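Local coordinates for protein beta-glucosidase (Chaetomella raphigera, PDB 6JXG) that probably hydrolyses terminal, non-reducing beta-D-glucosyl residues with release of beta-D-glucose, as a secreted family 3 glycoside hydrolase of cellulose breakdown, at residues A[159-170]-A[543-551]; A[208-216]-A[236-247]. All blocks are in the same frame, centred on the assembly; numbering follows the deposited sequence.

Contact 1 of 2, residues A[159-170]-A[543-551]; sequences GNEQETNRDTMS and AIVPGDDNF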
# COMPACT_ATOMS: atom_id res chain seq x y z
N GLY A 159 9.46 -8.81 -6.17
CA GLY A 159 8.96 -10.19 -6.22
C GLY A 159 8.77 -10.87 -4.89
O GLY A 159 8.69 -12.10 -4.84
N ASN A 160 8.67 -10.10 -3.79
CA ASN A 160 8.38 -10.69 -2.44
C ASN A 160 6.88 -10.72 -2.25
O ASN A 160 6.29 -9.95 -1.51
CB ASN A 160 9.10 -9.86 -1.41
CG ASN A 160 8.85 -10.29 0.01
OD1 ASN A 160 8.54 -11.48 0.29
ND2 ASN A 160 9.04 -9.36 0.91
N GLU A 161 6.24 -11.59 -3.02
CA GLU A 161 4.78 -11.66 -3.12
C GLU A 161 4.18 -12.65 -2.10
O GLU A 161 2.99 -12.86 -2.13
CB GLU A 161 4.36 -11.93 -4.56
CG GLU A 161 4.74 -10.77 -5.50
CD GLU A 161 3.84 -9.53 -5.29
OE1 GLU A 161 2.67 -9.75 -4.83
OE2 GLU A 161 4.32 -8.36 -5.59
N GLN A 162 5.03 -13.33 -1.32
CA GLN A 162 4.54 -14.16 -0.19
C GLN A 162 5.55 -14.17 0.94
O GLN A 162 6.75 -14.04 0.72
CB GLN A 162 4.21 -15.59 -0.62
CG GLN A 162 5.46 -16.36 -1.15
CD GLN A 162 5.08 -17.77 -1.58
OE1 GLN A 162 4.19 -17.95 -2.43
NE2 GLN A 162 5.66 -18.76 -0.92
N GLU A 163 5.05 -14.39 2.16
CA GLU A 163 5.89 -14.45 3.35
C GLU A 163 6.50 -15.85 3.57
O GLU A 163 7.61 -15.99 4.07
CB GLU A 163 5.09 -14.07 4.59
CG GLU A 163 4.71 -12.60 4.55
CD GLU A 163 5.95 -11.76 4.43
OE1 GLU A 163 6.67 -11.59 5.46
OE2 GLU A 163 6.25 -11.31 3.29
N THR A 164 5.76 -16.87 3.15
CA THR A 164 6.23 -18.24 3.20
C THR A 164 7.55 -18.42 2.43
O THR A 164 7.67 -18.16 1.19
CB THR A 164 5.15 -19.20 2.69
OG1 THR A 164 3.95 -19.07 3.49
CG2 THR A 164 5.65 -20.69 2.80
N ASN A 165 8.58 -18.83 3.16
CA ASN A 165 9.94 -19.03 2.64
C ASN A 165 10.50 -17.80 1.96
O ASN A 165 11.27 -17.91 1.05
CB ASN A 165 10.00 -20.19 1.59
CG ASN A 165 9.48 -21.51 2.15
OD1 ASN A 165 9.66 -21.81 3.28
ND2 ASN A 165 8.79 -22.26 1.34
N ARG A 166 10.11 -16.63 2.39
CA ARG A 166 10.51 -15.44 1.74
C ARG A 166 12.01 -15.25 1.69
O ARG A 166 12.44 -14.53 0.81
CB ARG A 166 9.91 -14.19 2.40
CG ARG A 166 10.43 -13.95 3.83
CD ARG A 166 9.74 -12.75 4.48
NE ARG A 166 10.24 -12.59 5.83
CZ ARG A 166 10.23 -11.44 6.49
NH1 ARG A 166 9.74 -10.38 5.92
NH2 ARG A 166 10.73 -11.37 7.72
N ASP A 167 12.78 -15.85 2.58
CA ASP A 167 14.21 -15.61 2.56
C ASP A 167 14.97 -16.74 1.95
O ASP A 167 16.21 -16.78 2.03
CB ASP A 167 14.76 -15.28 3.93
CG ASP A 167 14.58 -16.38 4.90
OD1 ASP A 167 15.01 -16.11 6.00
OD2 ASP A 167 13.98 -17.42 4.65
N THR A 168 14.25 -17.65 1.25
CA THR A 168 14.98 -18.63 0.47
C THR A 168 14.42 -18.86 -0.94
O THR A 168 15.15 -19.25 -1.84
CB THR A 168 14.97 -20.02 1.17
OG1 THR A 168 13.62 -20.43 1.42
CG2 THR A 168 15.63 -20.00 2.55
N MET A 169 13.13 -18.68 -1.11
CA MET A 169 12.54 -18.97 -2.39
C MET A 169 12.97 -17.97 -3.47
O MET A 169 13.38 -16.84 -3.19
CB MET A 169 11.04 -18.81 -2.25
CG MET A 169 10.75 -17.34 -1.92
SD MET A 169 10.02 -16.48 -3.28
CE MET A 169 8.62 -17.32 -2.38
N SER A 170 12.83 -18.38 -4.73
CA SER A 170 13.07 -17.48 -5.86
C SER A 170 11.72 -17.16 -6.59
O SER A 170 10.84 -18.02 -6.81
CB SER A 170 14.08 -18.10 -6.81
OG SER A 170 14.31 -17.23 -7.91
N ALA A 543 -1.82 -18.63 -5.79
CA ALA A 543 -1.82 -19.19 -4.44
C ALA A 543 -0.38 -19.14 -3.87
O ALA A 543 0.62 -18.97 -4.61
CB ALA A 543 -2.34 -20.62 -4.53
N ILE A 544 -0.28 -19.32 -2.57
CA ILE A 544 1.00 -19.47 -1.88
C ILE A 544 1.69 -20.73 -2.38
O ILE A 544 1.12 -21.81 -2.34
CB ILE A 544 0.81 -19.55 -0.36
CG1 ILE A 544 0.06 -18.29 0.17
CG2 ILE A 544 2.15 -19.77 0.34
CD1 ILE A 544 0.84 -16.97 0.02
N VAL A 545 2.91 -20.58 -2.82
CA VAL A 545 3.67 -21.69 -3.41
C VAL A 545 4.64 -22.30 -2.36
O VAL A 545 5.14 -21.59 -1.48
CB VAL A 545 4.36 -20.99 -4.57
CG1 VAL A 545 5.81 -20.65 -4.45
CG2 VAL A 545 3.64 -20.96 -5.86
N PRO A 546 4.96 -23.61 -2.48
CA PRO A 546 5.88 -24.21 -1.50
C PRO A 546 7.34 -24.16 -1.88
O PRO A 546 8.17 -24.67 -1.12
CB PRO A 546 5.46 -25.72 -1.49
CG PRO A 546 4.86 -25.93 -2.84
CD PRO A 546 4.32 -24.61 -3.35
N GLY A 547 7.69 -23.60 -3.02
CA GLY A 547 9.08 -23.61 -3.51
C GLY A 547 9.33 -22.31 -4.28
O GLY A 547 9.02 -21.20 -3.76
N ASP A 548 9.82 -22.39 -5.49
CA ASP A 548 9.97 -21.19 -6.31
C ASP A 548 8.66 -20.84 -6.97
O ASP A 548 7.79 -21.70 -7.18
CB ASP A 548 11.01 -21.43 -7.45
CG ASP A 548 12.43 -21.46 -6.94
OD1 ASP A 548 12.74 -21.21 -5.73
OD2 ASP A 548 13.27 -21.73 -7.79
N ASP A 549 8.51 -19.56 -7.29
CA ASP A 549 7.36 -19.08 -8.03
C ASP A 549 7.83 -18.62 -9.41
O ASP A 549 8.61 -17.70 -9.53
CB ASP A 549 6.64 -17.97 -7.24
CG ASP A 549 5.28 -17.57 -7.85
OD1 ASP A 549 4.94 -17.99 -8.98
OD2 ASP A 549 4.51 -16.79 -7.19
N ASN A 550 7.36 -19.29 -10.47
CA ASN A 550 7.71 -18.91 -11.85
C ASN A 550 6.68 -18.02 -12.51
O ASN A 550 6.72 -17.72 -13.71
CB ASN A 550 8.02 -20.16 -12.68
CG ASN A 550 9.29 -20.84 -12.18
OD1 ASN A 550 10.40 -20.38 -12.42
ND2 ASN A 550 9.12 -21.93 -11.49
N PHE A 551 5.77 -17.54 -11.70
CA PHE A 551 4.84 -16.53 -12.13
C PHE A 551 4.17 -16.92 -13.49
O PHE A 551 4.17 -16.14 -14.41
CB PHE A 551 5.45 -15.15 -12.21
CG PHE A 551 5.73 -14.51 -10.85
CD1 PHE A 551 6.64 -15.10 -9.94
CD2 PHE A 551 5.15 -13.34 -10.47
CE1 PHE A 551 6.91 -14.51 -8.72
CE2 PHE A 551 5.45 -12.75 -9.25
CZ PHE A 551 6.28 -13.37 -8.36
O HOH W 1 5.07 -16.28 -4.52
O HOH W 2 8.12 -21.06 -1.29
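The carboxamide of Gln162 lies edge-on to the backbone of Val545 and pairs with it twice. Val545 N donates to Gln162 OE1 at 3.0 Å, in the carbonyl plane and on a lone pair, while Gln162 NE2 returns a bond of 2.9 Å to Val545 O. The second N-H of NE2 holds Thr164 O in the amide plane, so the group cannot easily turn. The Phe551 ring has CG of Glu161 (4.2 Å from CZ) and, in plane, Asp549 O at its edge. Gln162 CG sits between the backbone N and carbonyl carbon (chi1 63°), the chain extended beyond, which brings the amide to Val545. A water links Gln162 OE1 to Asp549 OD2, which also pairs with Lys116. Were Gln162 an alanine, Val545 N would probably lose its acceptor, and Thr164 O and Val545 O their NE2 donor, the latter keeping a water. Asp549 N donates to Ser170 O (2.8 Å), and Ser170 N meets Asp548 OD1 from above the carboxylate plane. Ile544 CD1 packs on Gln162 CB at 3.7 Å. The contact joins the loop between strands 151-157 and 170-171 of the N-terminal barrel domain to that between helices 511-519 and 559-564 of the C-terminal domain.

Contact 2 of 2, residues A[208-216]-A[236-247]; sequences YACENNFLT and QHTTIGSANAGL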
# COMPACT_ATOMS: atom_id res chain seq x y z
N TYR A 208 19.63 -13.75 -4.72
CA TYR A 208 19.07 -12.83 -3.68
C TYR A 208 19.01 -11.41 -4.23
O TYR A 208 20.00 -10.91 -4.82
CB TYR A 208 19.93 -12.88 -2.42
CG TYR A 208 19.63 -14.07 -1.56
CD1 TYR A 208 20.58 -15.08 -1.35
CD2 TYR A 208 18.35 -14.24 -1.05
CE1 TYR A 208 20.24 -16.19 -0.57
CE2 TYR A 208 18.00 -15.33 -0.30
CZ TYR A 208 18.93 -16.32 -0.08
OH TYR A 208 18.54 -17.38 0.73
N ALA A 209 17.88 -10.74 -4.01
CA ALA A 209 17.65 -9.40 -4.52
C ALA A 209 18.76 -8.41 -4.15
O ALA A 209 19.22 -7.63 -4.99
CB ALA A 209 16.29 -8.91 -4.06
N CYS A 210 19.26 -8.48 -2.92
CA CYS A 210 20.33 -7.55 -2.46
C CYS A 210 21.74 -7.93 -2.98
O CYS A 210 22.74 -7.19 -2.75
CB CYS A 210 20.27 -7.43 -0.93
SG CYS A 210 18.69 -6.59 -0.40
N GLU A 211 21.81 -9.02 -3.73
CA GLU A 211 23.03 -9.54 -4.38
C GLU A 211 22.92 -9.59 -5.86
O GLU A 211 23.77 -10.10 -6.54
CB GLU A 211 23.24 -10.94 -3.90
CG GLU A 211 23.34 -11.13 -2.41
CD GLU A 211 24.72 -10.79 -1.79
OE1 GLU A 211 25.81 -11.05 -2.41
OE2 GLU A 211 24.74 -10.24 -0.67
N ASN A 212 21.84 -9.04 -6.39
CA ASN A 212 21.45 -9.18 -7.79
C ASN A 212 21.76 -7.94 -8.54
O ASN A 212 21.27 -6.84 -8.22
CB ASN A 212 19.91 -9.46 -7.86
CG ASN A 212 19.48 -9.94 -9.21
OD1 ASN A 212 19.81 -9.31 -10.27
ND2 ASN A 212 18.81 -11.08 -9.23
N ASN A 213 22.51 -8.09 -9.65
CA ASN A 213 22.93 -6.95 -10.41
C ASN A 213 21.77 -6.14 -10.99
O ASN A 213 22.02 -5.08 -11.49
CB ASN A 213 23.84 -7.36 -11.60
CG ASN A 213 25.22 -7.81 -11.15
OD1 ASN A 213 25.61 -7.79 -9.99
ND2 ASN A 213 25.97 -8.28 -12.10
N PHE A 214 20.54 -6.63 -10.95
CA PHE A 214 19.39 -5.79 -11.34
C PHE A 214 19.17 -4.50 -10.58
O PHE A 214 18.47 -3.60 -11.05
CB PHE A 214 18.14 -6.62 -11.53
CG PHE A 214 17.34 -6.97 -10.30
CD1 PHE A 214 16.04 -7.44 -10.50
CD2 PHE A 214 17.84 -6.95 -9.02
CE1 PHE A 214 15.26 -7.90 -9.43
CE2 PHE A 214 17.06 -7.39 -7.94
CZ PHE A 214 15.76 -7.85 -8.13
N LEU A 215 19.77 -4.41 -9.41
CA LEU A 215 19.80 -3.12 -8.71
C LEU A 215 20.50 -2.10 -9.54
O LEU A 215 20.06 -0.90 -9.60
CB LEU A 215 20.49 -3.27 -7.37
CG LEU A 215 19.98 -4.26 -6.35
CD1 LEU A 215 20.76 -4.18 -5.01
CD2 LEU A 215 18.49 -4.07 -6.12
N THR A 216 21.55 -2.51 -10.25
CA THR A 216 22.26 -1.59 -11.11
C THR A 216 21.60 -1.47 -12.49
O THR A 216 21.45 -0.36 -13.00
CB THR A 216 23.69 -2.07 -11.23
OG1 THR A 216 24.30 -1.88 -9.96
CG2 THR A 216 24.52 -1.32 -12.32
N GLN A 236 21.44 -8.83 3.25
CA GLN A 236 22.74 -8.85 2.57
C GLN A 236 23.36 -10.25 2.87
O GLN A 236 23.26 -10.72 4.00
CB GLN A 236 23.70 -7.78 3.09
CG GLN A 236 25.12 -7.81 2.59
CD GLN A 236 25.99 -6.73 3.22
OE1 GLN A 236 26.70 -5.99 2.52
NE2 GLN A 236 25.95 -6.65 4.52
N HIS A 237 24.00 -10.87 1.88
CA HIS A 237 24.55 -12.21 2.02
C HIS A 237 26.04 -12.26 1.89
O HIS A 237 26.66 -13.14 2.49
CB HIS A 237 23.97 -13.19 0.98
CG HIS A 237 22.53 -13.42 1.21
ND1 HIS A 237 22.07 -14.43 2.01
CD2 HIS A 237 21.47 -12.61 0.96
CE1 HIS A 237 20.76 -14.30 2.16
NE2 HIS A 237 20.38 -13.20 1.55
N THR A 238 26.62 -11.42 1.05
CA THR A 238 28.08 -11.41 0.86
C THR A 238 28.65 -10.00 0.87
O THR A 238 27.94 -9.05 0.56
CB THR A 238 28.47 -12.07 -0.50
OG1 THR A 238 28.19 -11.21 -1.61
CG2 THR A 238 27.71 -13.38 -0.68
N THR A 239 29.93 -9.88 1.16
CA THR A 239 30.60 -8.60 1.06
C THR A 239 30.64 -8.09 -0.42
O THR A 239 30.21 -6.97 -0.78
CB THR A 239 32.05 -8.72 1.59
OG1 THR A 239 32.02 -9.07 2.95
CG2 THR A 239 32.82 -7.39 1.41
N ILE A 240 31.24 -8.91 -1.27
CA ILE A 240 31.59 -8.50 -2.63
C ILE A 240 30.32 -8.51 -3.51
O ILE A 240 30.12 -7.60 -4.28
CB ILE A 240 32.63 -9.50 -3.26
CG1 ILE A 240 33.95 -9.42 -2.51
CG2 ILE A 240 32.82 -9.23 -4.75
CD1 ILE A 240 34.83 -10.66 -2.71
N GLY A 241 29.49 -9.55 -3.37
CA GLY A 241 28.27 -9.68 -4.19
C GLY A 241 27.38 -8.49 -4.10
O GLY A 241 26.98 -7.93 -5.14
N SER A 242 27.07 -8.09 -2.87
CA SER A 242 26.17 -7.00 -2.65
C SER A 242 26.73 -5.66 -3.17
O SER A 242 26.01 -4.91 -3.82
CB SER A 242 25.79 -6.89 -1.17
OG SER A 242 26.91 -6.75 -0.32
N ALA A 243 27.96 -5.31 -2.79
CA ALA A 243 28.58 -4.10 -3.29
C ALA A 243 28.50 -4.02 -4.81
O ALA A 243 28.12 -2.98 -5.39
CB ALA A 243 30.04 -4.00 -2.82
N ASN A 244 28.95 -5.08 -5.45
CA ASN A 244 29.09 -5.10 -6.94
C ASN A 244 27.76 -5.13 -7.65
O ASN A 244 27.64 -4.61 -8.77
CB ASN A 244 30.02 -6.19 -7.37
CG ASN A 244 31.45 -5.87 -7.03
OD1 ASN A 244 31.79 -4.73 -6.64
ND2 ASN A 244 32.29 -6.88 -7.14
N ALA A 245 26.74 -5.60 -6.95
CA ALA A 245 25.37 -5.62 -7.50
C ALA A 245 24.70 -4.30 -7.48
O ALA A 245 23.75 -4.09 -8.21
CB ALA A 245 24.53 -6.58 -6.67
N GLY A 246 25.16 -3.42 -6.60
CA GLY A 246 24.65 -2.08 -6.48
C GLY A 246 23.93 -1.73 -5.18
O GLY A 246 23.21 -0.74 -5.14
N LEU A 247 24.10 -2.52 -4.14
CA LEU A 247 23.60 -2.18 -2.84
C LEU A 247 24.39 -0.93 -2.37
O LEU A 247 25.57 -0.81 -2.69
CB LEU A 247 23.74 -3.28 -1.84
CG LEU A 247 23.22 -3.13 -0.42
CD1 LEU A 247 21.70 -2.99 -0.48
CD2 LEU A 247 23.60 -4.31 0.47
O HOH W 3 27.31 -8.86 -7.68
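Glu211, at the end of a 3-10 turn, reaches across to the N-terminus of helix 239-245, in the TIM-barrel-type N-terminal domain of this family 3 enzyme. Among the polar contacts its carboxylate dominates. With CG anti to the carbonyl carbon (chi1 -57°) and the chain bent at chi2, OE2 accepts hydrogen bonds from two consecutive backbone amides, His237 N at 2.7 Å and Thr238 N at 2.8 Å, both arriving from the same face, above the carboxylate plane. OE1 offers its syn lone pair to the hydroxyl of Thr238, the N-cap residue, whose OG1 also accepts a weak bond from Gly241 N. The nearby helix N-terminus would be expected to favour the charged form of this carboxylate. A water bridges Asn213 OD1 and Gly241 O.

The aromatic contact is an offset stack of Tyr208 on His237, the rings nearly parallel at 7° with centroids 3.6 Å apart. NE2 of His237 lies over the centre of the tyrosine ring. The Glu211 carboxylate plane stands almost perpendicular to the imidazole.

Apolar packing centres on Ala245, whose CB presses on the backbone of Glu211 and Asn212, 3.5 Å from Glu211 C. Leu215 approaches the chain at Gly246 and Leu247 with CD1; both leucines also touch Val229 of strand 228-231.

The C-terminal end of helix 239-245 closes in a Schellman motif at Gly246, which has positive phi; a side chain there would run into OG1 of Thr216. The Thr216 hydroxyl, OG1, donates to Ala245 O at 2.9 Å, from above the carbonyl plane and off its lone pairs.

Contact 2 is nested along the chain within the long loop that contact 1 closes: 208-216 and 236-247 both follow 159-170 and precede 543-551. The centres of contacts 1 and 2 lie about 20 Å apart, on the same side of the chain's centre. Contact 2 is internal to the N-terminal domain, joining the start of helix 214-222 and the turn before it to helix 239-245 around strand 228-231, a strand of the mixed sheet that also holds strand 151-157. Contact 1 instead ties that domain to the C-terminal one. The two meet directly, since Tyr208 OH lies 2.7 Å from Asp167 O, a probable hydrogen bond, which places the end of strand 207-208 directly against the loop that meets the C-terminal domain.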